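Local coordinates for Lmo2181 protein (Listeria monocytogenes serovar 1/2a, PDB 5JCV), which anchors surface proteins to the bacterial cell wall as a sortase B transpeptidase, cleaving a C-terminal sorting signal through a thioester-linked intermediate, at residues Val154-Thr165 with Gly175-Leu183; Tyr87-Thr98 with Val110-Thr118. All blocks are in the same frame, centred on the assembly; numbering follows the deposited sequence.

Contact 1: residues Val154-Thr165 with Gly175-Leu183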
# COMPACT_ATOMS: atom_id res chain seq x y z
N VAL A 154 -23.78 -8.04 -14.88
CA VAL A 154 -23.13 -6.93 -14.22
C VAL A 154 -24.03 -5.72 -14.46
O VAL A 154 -24.61 -5.57 -15.54
CB VAL A 154 -21.68 -6.72 -14.77
CG1 VAL A 154 -21.68 -6.74 -16.29
CG2 VAL A 154 -21.00 -5.46 -14.24
N SER A 155 -24.16 -4.88 -13.44
CA SER A 155 -25.06 -3.74 -13.48
C SER A 155 -24.28 -2.48 -13.19
O SER A 155 -23.17 -2.51 -12.66
CB SER A 155 -26.21 -3.89 -12.45
OG SER A 155 -25.83 -3.54 -11.11
N GLY A 156 -24.92 -1.37 -13.48
CA GLY A 156 -24.37 -0.05 -13.26
C GLY A 156 -24.01 0.21 -11.82
O GLY A 156 -23.35 1.21 -11.53
N LYS A 157 -24.48 -0.66 -10.93
CA LYS A 157 -24.15 -0.60 -9.52
C LYS A 157 -22.81 -1.28 -9.23
O LYS A 157 -22.14 -0.95 -8.26
CB LYS A 157 -25.27 -1.25 -8.69
CG LYS A 157 -26.66 -0.63 -8.90
CD LYS A 157 -27.64 -1.11 -7.85
CE LYS A 157 -29.03 -1.36 -8.41
NZ LYS A 157 -29.85 -2.14 -7.43
N ASP A 158 -22.38 -2.21 -10.09
CA ASP A 158 -21.08 -2.86 -9.90
C ASP A 158 -19.95 -1.91 -10.24
O ASP A 158 -20.17 -0.81 -10.76
CB ASP A 158 -20.96 -4.09 -10.78
CG ASP A 158 -22.04 -5.10 -10.51
OD1 ASP A 158 -22.30 -5.37 -9.34
OD2 ASP A 158 -22.64 -5.61 -11.47
N ARG A 159 -18.73 -2.35 -9.95
CA ARG A 159 -17.50 -1.69 -10.38
C ARG A 159 -16.60 -2.70 -11.06
O ARG A 159 -16.62 -3.87 -10.72
CB ARG A 159 -16.76 -1.13 -9.19
CG ARG A 159 -17.36 0.13 -8.63
CD ARG A 159 -16.46 0.63 -7.50
NE ARG A 159 -16.18 -0.50 -6.62
CZ ARG A 159 -16.99 -0.91 -5.64
NH1 ARG A 159 -18.09 -0.21 -5.35
NH2 ARG A 159 -16.66 -2.01 -4.94
N ILE A 160 -15.77 -2.22 -11.99
CA ILE A 160 -14.95 -3.12 -12.83
C ILE A 160 -13.48 -2.79 -12.93
O ILE A 160 -13.01 -1.74 -12.50
CB ILE A 160 -15.49 -3.21 -14.27
CG1 ILE A 160 -15.19 -1.94 -15.05
CG2 ILE A 160 -16.98 -3.51 -14.28
CD1 ILE A 160 -15.80 -1.96 -16.43
N ILE A 161 -12.75 -3.75 -13.47
CA ILE A 161 -11.34 -3.58 -13.75
C ILE A 161 -11.10 -4.01 -15.19
O ILE A 161 -11.70 -4.98 -15.66
CB ILE A 161 -10.46 -4.29 -12.72
CG1 ILE A 161 -9.01 -4.40 -13.21
CG2 ILE A 161 -11.00 -5.64 -12.41
CD1 ILE A 161 -8.00 -4.60 -12.11
N THR A 162 -10.27 -3.23 -15.90
CA THR A 162 -9.98 -3.43 -17.31
C THR A 162 -8.50 -3.68 -17.42
O THR A 162 -7.67 -2.88 -16.93
CB THR A 162 -10.33 -2.17 -18.15
OG1 THR A 162 -11.70 -1.81 -17.95
CG2 THR A 162 -10.12 -2.40 -19.61
N LEU A 163 -8.16 -4.80 -18.05
CA LEU A 163 -6.80 -5.05 -18.42
C LEU A 163 -6.66 -4.76 -19.92
O LEU A 163 -7.44 -5.24 -20.73
CB LEU A 163 -6.46 -6.49 -18.09
CG LEU A 163 -6.66 -6.95 -16.66
CD1 LEU A 163 -6.14 -8.35 -16.56
CD2 LEU A 163 -5.96 -6.13 -15.60
N SER A 164 -5.65 -3.98 -20.29
CA SER A 164 -5.44 -3.61 -21.71
C SER A 164 -3.99 -3.52 -22.09
O SER A 164 -3.16 -2.99 -21.32
CB SER A 164 -6.04 -2.25 -21.94
OG SER A 164 -5.89 -1.78 -23.28
N THR A 165 -3.67 -4.00 -23.28
CA THR A 165 -2.35 -3.81 -23.83
C THR A 165 -2.29 -2.36 -24.27
O THR A 165 -3.31 -1.71 -24.41
CB THR A 165 -2.01 -4.79 -24.99
OG1 THR A 165 -2.92 -4.61 -26.08
CG2 THR A 165 -2.09 -6.26 -24.53
N GLY A 175 -4.25 -4.12 -33.07
CA GLY A 175 -5.26 -3.89 -32.05
C GLY A 175 -4.73 -4.12 -30.63
O GLY A 175 -3.81 -4.91 -30.43
N ARG A 176 -5.28 -3.40 -29.67
CA ARG A 176 -5.13 -3.73 -28.27
C ARG A 176 -6.01 -4.92 -27.91
O ARG A 176 -7.05 -5.13 -28.51
CB ARG A 176 -5.56 -2.58 -27.41
CG ARG A 176 -4.74 -1.32 -27.66
CD ARG A 176 -5.34 -0.23 -26.79
NE ARG A 176 -4.55 0.99 -26.86
CZ ARG A 176 -4.80 2.08 -26.15
NH1 ARG A 176 -5.82 2.12 -25.29
NH2 ARG A 176 -4.02 3.13 -26.31
N MSE A 177 -5.56 -5.68 -26.92
CA MSE A 177 -6.34 -6.74 -26.34
C MSE A 177 -6.90 -6.22 -25.02
O MSE A 177 -6.22 -5.52 -24.28
CB MSE A 177 -5.40 -7.93 -26.19
CG MSE A 177 -6.11 -9.11 -25.58
SE MSE A 177 -7.30 -9.83 -26.97
CE MSE A 177 -8.61 -10.46 -25.71
N VAL A 178 -8.15 -6.52 -24.75
CA VAL A 178 -8.83 -5.95 -23.59
C VAL A 178 -9.61 -7.03 -22.86
O VAL A 178 -10.31 -7.79 -23.49
CB VAL A 178 -9.81 -4.84 -23.97
CG1 VAL A 178 -10.49 -4.29 -22.71
CG2 VAL A 178 -9.09 -3.73 -24.70
N ILE A 179 -9.48 -7.07 -21.55
CA ILE A 179 -10.23 -7.98 -20.69
C ILE A 179 -10.87 -7.11 -19.65
O ILE A 179 -10.20 -6.25 -19.08
CB ILE A 179 -9.26 -8.94 -19.97
CG1 ILE A 179 -8.45 -9.70 -21.01
CG2 ILE A 179 -9.96 -9.90 -19.05
CD1 ILE A 179 -9.29 -10.61 -21.86
N GLN A 180 -12.16 -7.27 -19.44
CA GLN A 180 -12.84 -6.57 -18.39
C GLN A 180 -13.59 -7.49 -17.40
O GLN A 180 -14.22 -8.48 -17.79
CB GLN A 180 -13.77 -5.57 -19.01
CG GLN A 180 -13.05 -4.58 -19.88
CD GLN A 180 -14.00 -3.58 -20.43
OE1 GLN A 180 -14.83 -3.94 -21.25
NE2 GLN A 180 -13.91 -2.33 -19.96
N GLY A 181 -13.48 -7.18 -16.12
CA GLY A 181 -14.02 -8.04 -15.12
C GLY A 181 -14.71 -7.26 -14.01
O GLY A 181 -14.39 -6.10 -13.77
N LYS A 182 -15.65 -7.93 -13.34
CA LYS A 182 -16.39 -7.36 -12.21
C LYS A 182 -15.59 -7.47 -10.90
O LYS A 182 -15.10 -8.53 -10.57
CB LYS A 182 -17.71 -8.13 -12.07
CG LYS A 182 -18.61 -7.73 -10.90
CD LYS A 182 -19.70 -8.76 -10.66
CE LYS A 182 -20.83 -8.59 -11.66
NZ LYS A 182 -21.89 -9.63 -11.45
N LEU A 183 -15.45 -6.37 -10.18
CA LEU A 183 -14.93 -6.42 -8.80
C LEU A 183 -15.90 -7.09 -7.86
O LEU A 183 -17.12 -7.03 -8.01
CB LEU A 183 -14.64 -5.04 -8.23
CG LEU A 183 -13.31 -4.41 -8.65
CD1 LEU A 183 -13.00 -3.25 -7.71
CD2 LEU A 183 -12.19 -5.45 -8.63
OXT LEU A 183 -15.44 -7.70 -6.92
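Gln180 and Thr162 lie side by side on one face of an antiparallel strand pair, where Gln180 NE2 donates to Thr162 OG1 at 3.0 Å. The bond is nearly straight (174°), and the hydroxyl oxygen sits in the amide plane. Asn67 also donates to this oxygen, while Tyr138 and Tyr116 bind the two ends of the Gln180 amide and so fix its rotation; glutamine suits this buried place because it can both donate and accept. At the end of the pair, Thr165 OG1, tucked over the backbone (chi1 60°), accepts from Met177 N at 3.0 Å, and Thr165 N donates to Met177 O at 3.1 Å. The extended Arg176 lays CD 3.5 Å from Thr165 O; its NH1 binds Tyr124, and Phe122 adds a cation-pi contact.

Packing extends outward. Thr162 CG2 touches Val178 CG1 at 3.6 Å, and on the other face Leu163 meets Ile179. There Ile161 CG2 lies over the Gly181 carbonyl and reaches Leu183 CD2 at 4.0 Å, while the glycine leaves room for Val110. Lys182 CE rests on Val154 CB (3.7 Å), its amine bound to Lys153 O; Asp158 OD2, 4.1 Å from Lys182 NZ, is too far for a salt bridge. Strands 160-165 and 176-182 form a central hairpin of the sortase β-barrel: in sortases the catalytic cysteine follows the first strand and an essential arginine sits on the second, a place consistent with Arg176.

Contact 2: residues Tyr87-Thr98 with Val110-Thr118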
# COMPACT_ATOMS: atom_id res chain seq x y z
N TYR A 87 -7.24 -15.25 -23.74
CA TYR A 87 -8.67 -15.13 -23.59
C TYR A 87 -9.48 -15.15 -24.89
O TYR A 87 -10.69 -15.19 -24.81
CB TYR A 87 -9.02 -13.89 -22.70
CG TYR A 87 -8.77 -14.17 -21.23
CD1 TYR A 87 -9.65 -14.95 -20.54
CD2 TYR A 87 -7.67 -13.68 -20.56
CE1 TYR A 87 -9.46 -15.26 -19.20
CE2 TYR A 87 -7.45 -13.99 -19.21
CZ TYR A 87 -8.36 -14.80 -18.53
OH TYR A 87 -8.25 -15.15 -17.17
N LEU A 88 -8.86 -15.11 -26.08
CA LEU A 88 -9.60 -15.30 -27.34
C LEU A 88 -9.85 -16.79 -27.64
O LEU A 88 -10.64 -17.11 -28.51
CB LEU A 88 -8.81 -14.74 -28.53
CG LEU A 88 -8.53 -13.24 -28.56
CD1 LEU A 88 -7.59 -12.90 -29.71
CD2 LEU A 88 -9.86 -12.48 -28.67
N ASP A 89 -9.11 -17.66 -26.95
CA ASP A 89 -9.32 -19.11 -26.92
C ASP A 89 -10.37 -19.41 -25.87
O ASP A 89 -10.15 -19.19 -24.66
CB ASP A 89 -7.98 -19.75 -26.57
CG ASP A 89 -8.05 -21.26 -26.38
OD1 ASP A 89 -9.17 -21.82 -26.43
OD2 ASP A 89 -6.95 -21.85 -26.16
N LYS A 90 -11.53 -19.88 -26.31
CA LYS A 90 -12.66 -20.12 -25.41
C LYS A 90 -12.32 -21.10 -24.31
O LYS A 90 -12.77 -20.92 -23.19
CB LYS A 90 -13.90 -20.61 -26.15
CG LYS A 90 -15.12 -20.63 -25.23
CD LYS A 90 -16.45 -20.62 -25.98
CE LYS A 90 -17.52 -19.84 -25.21
NZ LYS A 90 -18.67 -19.47 -26.10
N ASP A 91 -11.52 -22.11 -24.64
CA ASP A 91 -11.12 -23.12 -23.66
C ASP A 91 -10.42 -22.47 -22.48
O ASP A 91 -10.72 -22.77 -21.33
CB ASP A 91 -10.18 -24.16 -24.28
CG ASP A 91 -10.87 -25.07 -25.30
OD1 ASP A 91 -12.13 -25.06 -25.40
OD2 ASP A 91 -10.13 -25.80 -26.00
N PHE A 92 -9.48 -21.57 -22.77
CA PHE A 92 -8.78 -20.87 -21.70
C PHE A 92 -9.72 -20.05 -20.81
O PHE A 92 -9.56 -20.02 -19.58
CB PHE A 92 -7.68 -19.98 -22.25
CG PHE A 92 -6.77 -19.45 -21.18
CD1 PHE A 92 -5.63 -20.17 -20.80
CD2 PHE A 92 -7.07 -18.26 -20.51
CE1 PHE A 92 -4.79 -19.68 -19.81
CE2 PHE A 92 -6.24 -17.78 -19.52
CZ PHE A 92 -5.10 -18.48 -19.17
N LEU A 93 -10.68 -19.38 -21.42
CA LEU A 93 -11.58 -18.51 -20.67
C LEU A 93 -12.46 -19.32 -19.73
O LEU A 93 -12.65 -18.94 -18.57
CB LEU A 93 -12.44 -17.68 -21.61
CG LEU A 93 -13.65 -16.99 -20.96
CD1 LEU A 93 -13.22 -15.87 -20.04
CD2 LEU A 93 -14.60 -16.45 -22.02
N VAL A 94 -13.00 -20.42 -20.22
CA VAL A 94 -13.85 -21.27 -19.39
C VAL A 94 -13.05 -21.77 -18.18
O VAL A 94 -13.51 -21.72 -17.04
CB VAL A 94 -14.41 -22.47 -20.19
CG1 VAL A 94 -15.12 -23.46 -19.26
CG2 VAL A 94 -15.37 -21.98 -21.27
N ALA A 95 -11.85 -22.25 -18.44
CA ALA A 95 -10.95 -22.66 -17.37
C ALA A 95 -10.40 -21.48 -16.52
O ALA A 95 -9.79 -21.70 -15.48
CB ALA A 95 -9.82 -23.49 -17.95
N HIS A 96 -10.56 -20.23 -16.93
CA HIS A 96 -10.00 -19.13 -16.11
C HIS A 96 -10.96 -17.95 -16.04
O HIS A 96 -10.59 -16.84 -16.35
CB HIS A 96 -8.64 -18.69 -16.65
CG HIS A 96 -7.64 -19.79 -16.73
ND1 HIS A 96 -7.54 -20.64 -17.82
CD2 HIS A 96 -6.70 -20.20 -15.85
CE1 HIS A 96 -6.58 -21.52 -17.60
NE2 HIS A 96 -6.06 -21.28 -16.41
N PRO A 97 -12.17 -18.18 -15.53
CA PRO A 97 -13.15 -17.10 -15.43
C PRO A 97 -12.75 -15.94 -14.49
O PRO A 97 -13.43 -14.92 -14.47
CB PRO A 97 -14.41 -17.84 -14.91
CG PRO A 97 -13.90 -19.01 -14.13
CD PRO A 97 -12.53 -19.36 -14.71
N THR A 98 -11.67 -16.07 -13.72
CA THR A 98 -11.28 -15.01 -12.78
C THR A 98 -9.78 -14.81 -12.69
O THR A 98 -8.98 -15.74 -12.93
CB THR A 98 -11.73 -15.32 -11.29
OG1 THR A 98 -10.89 -16.33 -10.73
CG2 THR A 98 -13.19 -15.79 -11.21
N VAL A 110 -11.37 -11.11 -9.49
CA VAL A 110 -12.13 -10.43 -10.51
C VAL A 110 -12.77 -11.44 -11.43
O VAL A 110 -12.10 -12.36 -11.89
CB VAL A 110 -11.20 -9.52 -11.34
CG1 VAL A 110 -12.02 -8.75 -12.35
CG2 VAL A 110 -10.43 -8.55 -10.44
N GLU A 111 -14.05 -11.23 -11.71
CA GLU A 111 -14.85 -12.11 -12.53
C GLU A 111 -15.01 -11.53 -13.95
O GLU A 111 -15.77 -10.56 -14.18
CB GLU A 111 -16.23 -12.25 -11.86
CG GLU A 111 -16.84 -13.62 -12.02
CD GLU A 111 -18.24 -13.77 -11.43
OE1 GLU A 111 -18.67 -12.99 -10.53
OE2 GLU A 111 -18.92 -14.73 -11.89
N ILE A 112 -14.32 -12.14 -14.90
CA ILE A 112 -14.31 -11.65 -16.27
C ILE A 112 -15.68 -11.77 -16.93
O ILE A 112 -16.32 -12.82 -16.90
CB ILE A 112 -13.28 -12.44 -17.10
CG1 ILE A 112 -11.86 -12.10 -16.64
CG2 ILE A 112 -13.42 -12.11 -18.58
CD1 ILE A 112 -10.84 -13.18 -16.96
N PHE A 113 -16.12 -10.68 -17.55
CA PHE A 113 -17.39 -10.65 -18.25
C PHE A 113 -17.32 -10.17 -19.72
O PHE A 113 -18.28 -10.35 -20.48
CB PHE A 113 -18.38 -9.80 -17.48
CG PHE A 113 -18.10 -8.33 -17.53
CD1 PHE A 113 -18.65 -7.54 -18.52
CD2 PHE A 113 -17.32 -7.72 -16.56
CE1 PHE A 113 -18.39 -6.19 -18.57
CE2 PHE A 113 -17.08 -6.37 -16.61
CZ PHE A 113 -17.61 -5.60 -17.61
N ALA A 114 -16.19 -9.58 -20.13
CA ALA A 114 -16.01 -9.11 -21.53
C ALA A 114 -14.58 -9.24 -21.98
O ALA A 114 -13.64 -8.90 -21.26
CB ALA A 114 -16.44 -7.66 -21.68
N VAL A 115 -14.43 -9.68 -23.21
CA VAL A 115 -13.12 -9.94 -23.84
C VAL A 115 -13.20 -9.46 -25.30
O VAL A 115 -14.10 -9.87 -26.01
CB VAL A 115 -12.85 -11.45 -23.79
CG1 VAL A 115 -11.69 -11.83 -24.66
CG2 VAL A 115 -12.67 -11.93 -22.36
N TYR A 116 -12.29 -8.61 -25.75
CA TYR A 116 -12.26 -8.23 -27.17
C TYR A 116 -10.94 -7.61 -27.55
O TYR A 116 -10.14 -7.23 -26.68
CB TYR A 116 -13.40 -7.25 -27.51
CG TYR A 116 -13.55 -6.12 -26.53
CD1 TYR A 116 -12.87 -4.93 -26.71
CD2 TYR A 116 -14.35 -6.26 -25.37
CE1 TYR A 116 -13.00 -3.89 -25.79
CE2 TYR A 116 -14.48 -5.24 -24.45
CZ TYR A 116 -13.78 -4.06 -24.67
OH TYR A 116 -13.89 -3.05 -23.79
N GLU A 117 -10.73 -7.52 -28.86
CA GLU A 117 -9.64 -6.73 -29.42
C GLU A 117 -10.28 -5.49 -29.95
O GLU A 117 -11.43 -5.52 -30.42
CB GLU A 117 -9.01 -7.40 -30.62
CG GLU A 117 -8.19 -8.63 -30.31
CD GLU A 117 -7.75 -9.35 -31.58
OE1 GLU A 117 -8.60 -10.01 -32.27
OE2 GLU A 117 -6.53 -9.26 -31.85
N THR A 118 -9.50 -4.43 -29.98
CA THR A 118 -9.97 -3.21 -30.60
C THR A 118 -8.80 -2.40 -31.12
O THR A 118 -7.77 -2.26 -30.42
CB THR A 118 -10.70 -2.36 -29.56
OG1 THR A 118 -11.18 -1.16 -30.18
CG2 THR A 118 -9.74 -2.04 -28.39
O HOH W 1 -15.61 -15.04 -15.63
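A short helix, 90-95, leads into the β-hairpin of strands 98-102 and 107-118, and the helix and its flanks pack against the second strand through Tyr87, Leu93, Ile112 and Val115. Ile112 is the central apolar side chain. Its CD1 approaches the Tyr87 ring obliquely, 3.4 Å from CE1, and its CG2 branch, anti to the backbone N, reaches Leu93 CD1 at 4.0 Å.

Tyr87 suits its place because its ring is apolar while its hydroxyl is not: OH donates to His96 O at 3.0 Å, in the carbonyl plane, which ties the start of 87-98 to the turn after the helix. Phe92 turns an edge to the Tyr87 face, and His96 lies over Phe92.

Strand 107-118 belongs to the sortase barrel sheet, beside strand 176-182, and a classic β-bulge at Phe113 and Ala114, facing Gln180, interrupts it. Before the bulge, Thr98 stands opposite Glu111 in a non-hydrogen-bonded pair, and Ile112 N donates to Pro97 O at 3.0 Å; a water donates to Ile112 O at 2.7 Å. Beyond the bulge Val115 CG1 meets Tyr87 CB at 3.9 Å, and the Leu88 and Glu117 side chains cross at about a right angle, Leu88 CD1 4.0 Å from Glu117 OE1.

How the contacts relate
Strands 176-182 and 107-118 are neighbours in one sheet of the sortase domain, the part of the protein in this chain, so contact 1 and contact 2, with centres about 11 Å apart, are joined directly through the backbone. Probable hydrogen bonds do this towards both ends: Lys182 N lies 2.8 Å from Glu111 O, and Arg176 N lies 2.8 Å from Thr118 O. Between them Ile179 CD1 packs on Tyr87 CB (3.4 Å), and at the Lys182 end Ile161 CG2 meets Val110 CG1 (3.3 Å). Contact 2 therefore covers the Ile161 and Ile179 face of the hairpin. By analogy with other sortases, the active site should lie near the Thr165 and Arg176 end of contact 1.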